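Oxysterol-binding protein homolog 3 (Saccharomyces cerevisiae, PDB 4IC4) carries lipids in a hydrophobic pocket and transfers them between membranes in a phosphoinositide-coupled way, helping to maintain sterol distribution in yeast cells. Local coordinates at residues Met61-Asn66 with Ala338-Lys342; Pro119-Leu123 with Arg324-Tyr330. All coordinates share one frame; numbering follows the deposited sequence.

Contact 1 (Met61-Asn66 with Ala338-Lys342); sequences MPVTSN and AEEWK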
loop_
_atom_site.group_PDB
_atom_site.type_symbol
_atom_site.label_atom_id
_atom_site.label_comp_id
_atom_site.label_asym_id
_atom_site.label_seq_id
_atom_site.Cartn_x
_atom_site.Cartn_y
_atom_site.Cartn_z
ATOM N N MET A 61 14.453 -7.118 -13.029
ATOM C CA MET A 61 13.268 -7.350 -13.840
ATOM C C MET A 61 13.108 -6.276 -14.903
ATOM O O MET A 61 13.436 -5.112 -14.680
ATOM C CB MET A 61 12.022 -7.354 -12.951
ATOM C CG MET A 61 12.056 -8.360 -11.817
ATOM S SD MET A 61 11.774 -10.043 -12.378
ATOM C CE MET A 61 10.017 -10.202 -12.054
ATOM N N PRO A 62 12.599 -6.654 -16.084
ATOM C CA PRO A 62 12.416 -5.655 -17.136
ATOM C C PRO A 62 11.321 -4.705 -16.668
ATOM O O PRO A 62 10.462 -5.088 -15.870
ATOM C CB PRO A 62 11.993 -6.498 -18.336
ATOM C CG PRO A 62 11.242 -7.619 -17.698
ATOM C CD PRO A 62 12.120 -7.975 -16.522
ATOM N N VAL A 63 11.349 -3.472 -17.154
ATOM C CA VAL A 63 10.353 -2.487 -16.752
ATOM C C VAL A 63 8.933 -2.927 -17.124
ATOM O O VAL A 63 7.954 -2.456 -16.545
ATOM C CB VAL A 63 10.653 -1.106 -17.385
ATOM C CG1 VAL A 63 10.373 -1.138 -18.879
ATOM C CG2 VAL A 63 9.834 -0.030 -16.698
ATOM N N THR A 64 8.821 -3.844 -18.081
ATOM C CA THR A 64 7.515 -4.330 -18.512
ATOM C C THR A 64 6.845 -5.211 -17.458
ATOM O O THR A 64 5.649 -5.503 -17.554
ATOM C CB THR A 64 7.630 -5.112 -19.830
ATOM O OG1 THR A 64 8.659 -6.100 -19.706
ATOM C CG2 THR A 64 7.953 -4.167 -20.980
ATOM N N SER A 65 7.614 -5.633 -16.456
ATOM C CA SER A 65 7.082 -6.455 -15.371
ATOM C C SER A 65 6.442 -5.561 -14.312
ATOM O O SER A 65 5.849 -6.051 -13.352
ATOM C CB SER A 65 8.196 -7.266 -14.708
ATOM O OG SER A 65 8.808 -8.165 -15.617
ATOM N N ASN A 66 6.572 -4.251 -14.490
ATOM C CA ASN A 66 6.030 -3.292 -13.532
ATOM C C ASN A 66 4.719 -2.640 -13.956
ATOM O O ASN A 66 4.295 -2.731 -15.112
ATOM C CB ASN A 66 7.040 -2.158 -13.304
ATOM C CG ASN A 66 8.328 -2.630 -12.669
ATOM O OD1 ASN A 66 9.399 -2.083 -12.944
ATOM N ND2 ASN A 66 8.240 -3.628 -11.807
ATOM N N ALA A 338 11.798 4.122 -20.520
ATOM C CA ALA A 338 11.550 3.682 -19.154
ATOM C C ALA A 338 12.582 2.640 -18.738
ATOM O O ALA A 338 13.098 2.677 -17.621
ATOM C CB ALA A 338 10.147 3.106 -19.033
ATOM N N GLU A 339 12.889 1.709 -19.636
ATOM C CA GLU A 339 13.870 0.681 -19.324
ATOM C C GLU A 339 15.244 1.305 -19.095
ATOM O O GLU A 339 15.940 0.962 -18.139
ATOM C CB GLU A 339 13.960 -0.345 -20.454
ATOM C CG GLU A 339 14.984 -1.437 -20.185
ATOM C CD GLU A 339 14.556 -2.381 -19.078
ATOM O OE1 GLU A 339 15.445 -2.940 -18.398
ATOM O OE2 GLU A 339 13.334 -2.575 -18.896
ATOM N N GLU A 340 15.631 2.228 -19.968
ATOM C CA GLU A 340 16.929 2.875 -19.837
ATOM C C GLU A 340 17.018 3.635 -18.517
ATOM O O GLU A 340 18.035 3.585 -17.825
ATOM C CB GLU A 340 17.165 3.832 -21.006
ATOM C CG GLU A 340 18.619 4.220 -21.195
ATOM C CD GLU A 340 18.847 5.053 -22.443
ATOM O OE1 GLU A 340 18.387 4.638 -23.529
ATOM O OE2 GLU A 340 19.493 6.118 -22.340
ATOM N N TRP A 341 15.944 4.337 -18.167
ATOM C CA TRP A 341 15.921 5.094 -16.923
ATOM C C TRP A 341 15.927 4.182 -15.698
ATOM O O TRP A 341 16.587 4.485 -14.706
ATOM C CB TRP A 341 14.699 6.014 -16.873
ATOM C CG TRP A 341 14.932 7.364 -17.483
ATOM C CD1 TRP A 341 14.320 7.887 -18.588
ATOM C CD2 TRP A 341 15.819 8.377 -16.997
ATOM N NE1 TRP A 341 14.772 9.167 -18.817
ATOM C CE2 TRP A 341 15.692 9.492 -17.857
ATOM C CE3 TRP A 341 16.708 8.452 -15.918
ATOM C CZ2 TRP A 341 16.422 10.668 -17.669
ATOM C CZ3 TRP A 341 17.436 9.624 -15.731
ATOM C CH2 TRP A 341 17.287 10.715 -16.603
ATOM N N LYS A 342 15.186 3.076 -15.759
ATOM C CA LYS A 342 15.149 2.148 -14.634
ATOM C C LYS A 342 16.569 1.672 -14.338
ATOM O O LYS A 342 17.028 1.711 -13.196
ATOM C CB LYS A 342 14.239 0.956 -14.952
ATOM C CG LYS A 342 14.083 -0.023 -13.795
ATOM C CD LYS A 342 13.050 -1.098 -14.100
ATOM C CE LYS A 342 12.952 -2.092 -12.953
ATOM N NZ LYS A 342 11.955 -3.163 -13.228
HETATM O O HOH W 1 15.611 -3.591 -15.726
#
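Lys342 reaches from its helix to the loop 61-66 and grips it at two oxygens: NZ donates to Met61 O at 2.8 Å and to Asn66 OD1 at 2.8 Å. Its CG is anti to the backbone N (chi1 -177°) and every later torsion is extended as well, which delivers the ammonium at full arm's length beside Val63. NZ stands well above the plane of the Met61 carbonyl and is tilted less from that of the Asn66 amide. OD1 takes the bond at an angle, with NZ off the line of the C=O, while ND2 donates to Lys118 O and so settles the flip of the amide.

Glu339, one turn earlier, bends where lysine stays straight: chi2 of 70° brings the carboxylate to the backbone N at the start of the short 3-10 turn 63-65. There OE2 receives Val63 N through its syn lone pair at 2.8 Å, with a nearly straight N-H...O angle of 174°. Water 1 donates to OE1 at 2.8 Å and to Met61 O, adding a second, indirect link from the same carboxylate.

Val63 faces the helix beside both polar arms. Its CG1 lies 3.3 Å from Glu339 OE2, while CG2 packs on Ala338 CB at 3.9 Å. The turn closes on itself through Ser65 N to Pro62 O at 3.0 Å.

Glu346, farther along the helix, lies close to Lys342 and probably adds negative potential around the ammonium. Met61, Lys118 and Glu346 all belong to the phosphatidylinositol 4-phosphate site, so the contact fastens helix 335-354 to a ligand-binding loop of the OSBP-related domain.

Contact 2 (Pro119-Leu123 with Arg324-Tyr330); sequences PFNPL and RPDIRAY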
loop_
_atom_site.group_PDB
_atom_site.type_symbol
_atom_site.label_atom_id
_atom_site.label_comp_id
_atom_site.label_asym_id
_atom_site.label_seq_id
_atom_site.Cartn_x
_atom_site.Cartn_y
_atom_site.Cartn_z
ATOM N N PRO A 119 4.769 -3.113 -8.540
ATOM C CA PRO A 119 5.219 -1.718 -8.531
ATOM C C PRO A 119 6.737 -1.618 -8.639
ATOM O O PRO A 119 7.451 -2.592 -8.409
ATOM C CB PRO A 119 4.733 -1.200 -7.176
ATOM C CG PRO A 119 3.555 -2.081 -6.863
ATOM C CD PRO A 119 4.040 -3.442 -7.304
ATOM N N PHE A 120 7.221 -0.436 -9.006
ATOM C CA PHE A 120 8.658 -0.195 -9.086
ATOM C C PHE A 120 9.220 -0.204 -7.669
ATOM O O PHE A 120 8.567 0.274 -6.732
ATOM C CB PHE A 120 8.949 1.187 -9.663
ATOM C CG PHE A 120 8.823 1.279 -11.155
ATOM C CD1 PHE A 120 9.954 1.480 -11.942
ATOM C CD2 PHE A 120 7.579 1.234 -11.769
ATOM C CE1 PHE A 120 9.845 1.641 -13.319
ATOM C CE2 PHE A 120 7.459 1.394 -13.145
ATOM C CZ PHE A 120 8.597 1.601 -13.923
ATOM N N ASN A 121 10.425 -0.739 -7.505
ATOM C CA ASN A 121 11.070 -0.735 -6.198
ATOM C C ASN A 121 11.549 0.693 -5.951
ATOM O O ASN A 121 12.275 1.263 -6.763
ATOM C CB ASN A 121 12.283 -1.669 -6.182
ATOM C CG ASN A 121 11.900 -3.121 -6.320
ATOM O OD1 ASN A 121 11.099 -3.636 -5.545
ATOM N ND2 ASN A 121 12.479 -3.795 -7.308
ATOM N N PRO A 122 11.138 1.301 -4.832
ATOM C CA PRO A 122 11.594 2.669 -4.581
ATOM C C PRO A 122 13.096 2.684 -4.315
ATOM O O PRO A 122 13.692 1.661 -3.981
ATOM C CB PRO A 122 10.810 3.075 -3.334
ATOM C CG PRO A 122 9.598 2.190 -3.367
ATOM C CD PRO A 122 10.160 0.871 -3.821
ATOM N N LEU A 123 13.701 3.851 -4.474
ATOM C CA LEU A 123 15.118 3.998 -4.199
ATOM C C LEU A 123 15.235 4.337 -2.716
ATOM O O LEU A 123 14.290 4.846 -2.116
ATOM C CB LEU A 123 15.698 5.154 -5.014
ATOM C CG LEU A 123 15.561 5.023 -6.529
ATOM C CD1 LEU A 123 16.033 6.310 -7.193
ATOM C CD2 LEU A 123 16.371 3.826 -7.018
ATOM N N ARG A 324 9.941 10.463 -10.503
ATOM C CA ARG A 324 10.777 9.424 -11.101
ATOM C C ARG A 324 10.561 9.359 -12.605
ATOM O O ARG A 324 9.436 9.198 -13.083
ATOM C CB ARG A 324 10.501 8.060 -10.465
ATOM C CG ARG A 324 11.238 7.896 -9.153
ATOM C CD ARG A 324 11.199 6.487 -8.615
ATOM N NE ARG A 324 11.729 5.485 -9.536
ATOM C CZ ARG A 324 12.087 4.265 -9.150
ATOM N NH1 ARG A 324 11.979 3.924 -7.872
ATOM N NH2 ARG A 324 12.520 3.374 -10.030
ATOM N N PRO A 325 11.650 9.472 -13.373
ATOM C CA PRO A 325 11.568 9.435 -14.835
ATOM C C PRO A 325 11.202 8.101 -15.457
ATOM O O PRO A 325 10.545 8.064 -16.502
ATOM C CB PRO A 325 12.949 9.921 -15.270
ATOM C CG PRO A 325 13.831 9.428 -14.185
ATOM C CD PRO A 325 13.030 9.735 -12.931
ATOM N N ASP A 326 11.623 7.006 -14.836
ATOM C CA ASP A 326 11.299 5.701 -15.388
ATOM C C ASP A 326 9.814 5.403 -15.214
ATOM O O ASP A 326 9.155 4.932 -16.145
ATOM C CB ASP A 326 12.175 4.605 -14.760
ATOM C CG ASP A 326 12.184 4.625 -13.234
ATOM O OD1 ASP A 326 11.720 5.600 -12.600
ATOM O OD2 ASP A 326 12.697 3.639 -12.664
ATOM N N ILE A 327 9.277 5.703 -14.038
ATOM C CA ILE A 327 7.862 5.470 -13.797
ATOM C C ILE A 327 7.026 6.358 -14.721
ATOM O O ILE A 327 6.031 5.908 -15.293
ATOM C CB ILE A 327 7.475 5.770 -12.329
ATOM C CG1 ILE A 327 8.268 4.862 -11.380
ATOM C CG2 ILE A 327 5.964 5.580 -12.143
ATOM C CD1 ILE A 327 7.869 4.987 -9.906
ATOM N N ARG A 328 7.438 7.615 -14.878
ATOM C CA ARG A 328 6.703 8.550 -15.726
ATOM C C ARG A 328 6.726 8.145 -17.196
ATOM O O ARG A 328 5.689 8.142 -17.858
ATOM C CB ARG A 328 7.266 9.969 -15.579
ATOM C CG ARG A 328 6.469 11.026 -16.337
ATOM C CD ARG A 328 5.064 11.160 -15.772
ATOM N NE ARG A 328 5.099 11.562 -14.371
ATOM C CZ ARG A 328 4.055 11.530 -13.550
ATOM N NH1 ARG A 328 2.873 11.110 -13.982
ATOM N NH2 ARG A 328 4.191 11.918 -12.291
ATOM N N ALA A 329 7.905 7.804 -17.701
ATOM C CA ALA A 329 8.029 7.399 -19.095
ATOM C C ALA A 329 7.194 6.148 -19.355
ATOM O O ALA A 329 6.524 6.043 -20.385
ATOM C CB ALA A 329 9.492 7.140 -19.433
ATOM N N TYR A 330 7.227 5.210 -18.410
ATOM C CA TYR A 330 6.478 3.962 -18.524
ATOM C C TYR A 330 4.980 4.247 -18.523
ATOM O O TYR A 330 4.225 3.667 -19.305
ATOM C CB TYR A 330 6.829 3.037 -17.354
ATOM C CG TYR A 330 6.284 1.632 -17.478
ATOM C CD1 TYR A 330 6.680 0.799 -18.523
ATOM C CD2 TYR A 330 5.400 1.121 -16.527
ATOM C CE1 TYR A 330 6.216 -0.511 -18.617
ATOM C CE2 TYR A 330 4.927 -0.187 -16.611
ATOM C CZ TYR A 330 5.342 -0.998 -17.657
ATOM O OH TYR A 330 4.900 -2.299 -17.724
HETATM O O HOH W 2 13.273 0.666 -9.265
#
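Phe120 lays one face of its ring against Ile327: CG1 stands 3.6 Å from the ring centroid and only 12° off the normal, a CH-pi contact over the middle of the ring. An edge of the same ring points at the face of Tyr330 in an offset edge-to-face pair, with centroids 5.9 Å apart and planes at 72°. The hydroxyl of Tyr330 is engaged beyond this pair, in a hydrogen bond with Asn66 O.

Arg324, at the N-cap position of the helix, turns its guanidinium steeply to the Phe120 ring. The bend at chi3 (57°) places the guanidinium between Leu123 CG, over one face, and Phe120 CB, over the other. Around the edge, NH1 donates to Asn121 O at 2.9 Å. NE and NH2 grip Asp326 side-on in a salt bridge, at 3.1 Å from NE to OD1 and 2.7 Å from NH2 to OD2, both on syn lone pairs. Asp326 OD1 also receives Ile327 N at 2.8 Å, from above the carboxylate plane. Water 2 accepts from NH2, and Glu126 adds a second salt bridge at NH1.

A leucine in place of Arg324 would probably leave Asp326 and Glu126 without their cationic mate and Asn121 O without this donor. The buried cation is probably compensated by the two carboxylates and is clamped between apolar groups, which suggests a joint held by charge and packing together.

From the N terminus, the chain passes through the loop 61-66, the first half of contact 1, and then the end of strand 118-120, where contact 2 begins. The long run that follows holds most of the strands of the beta barrel. Only then does helix 325-331 return to close contact 2, and the next helix, 335-354, closes contact 1, so the smaller closure lies wholly within the larger. The two meet directly where Val63 CG2 of contact 1 packs on Phe120 CZ of contact 2. Together they tie the consecutive helices 325-331 and 335-354 to segments that precede the main barrel strands.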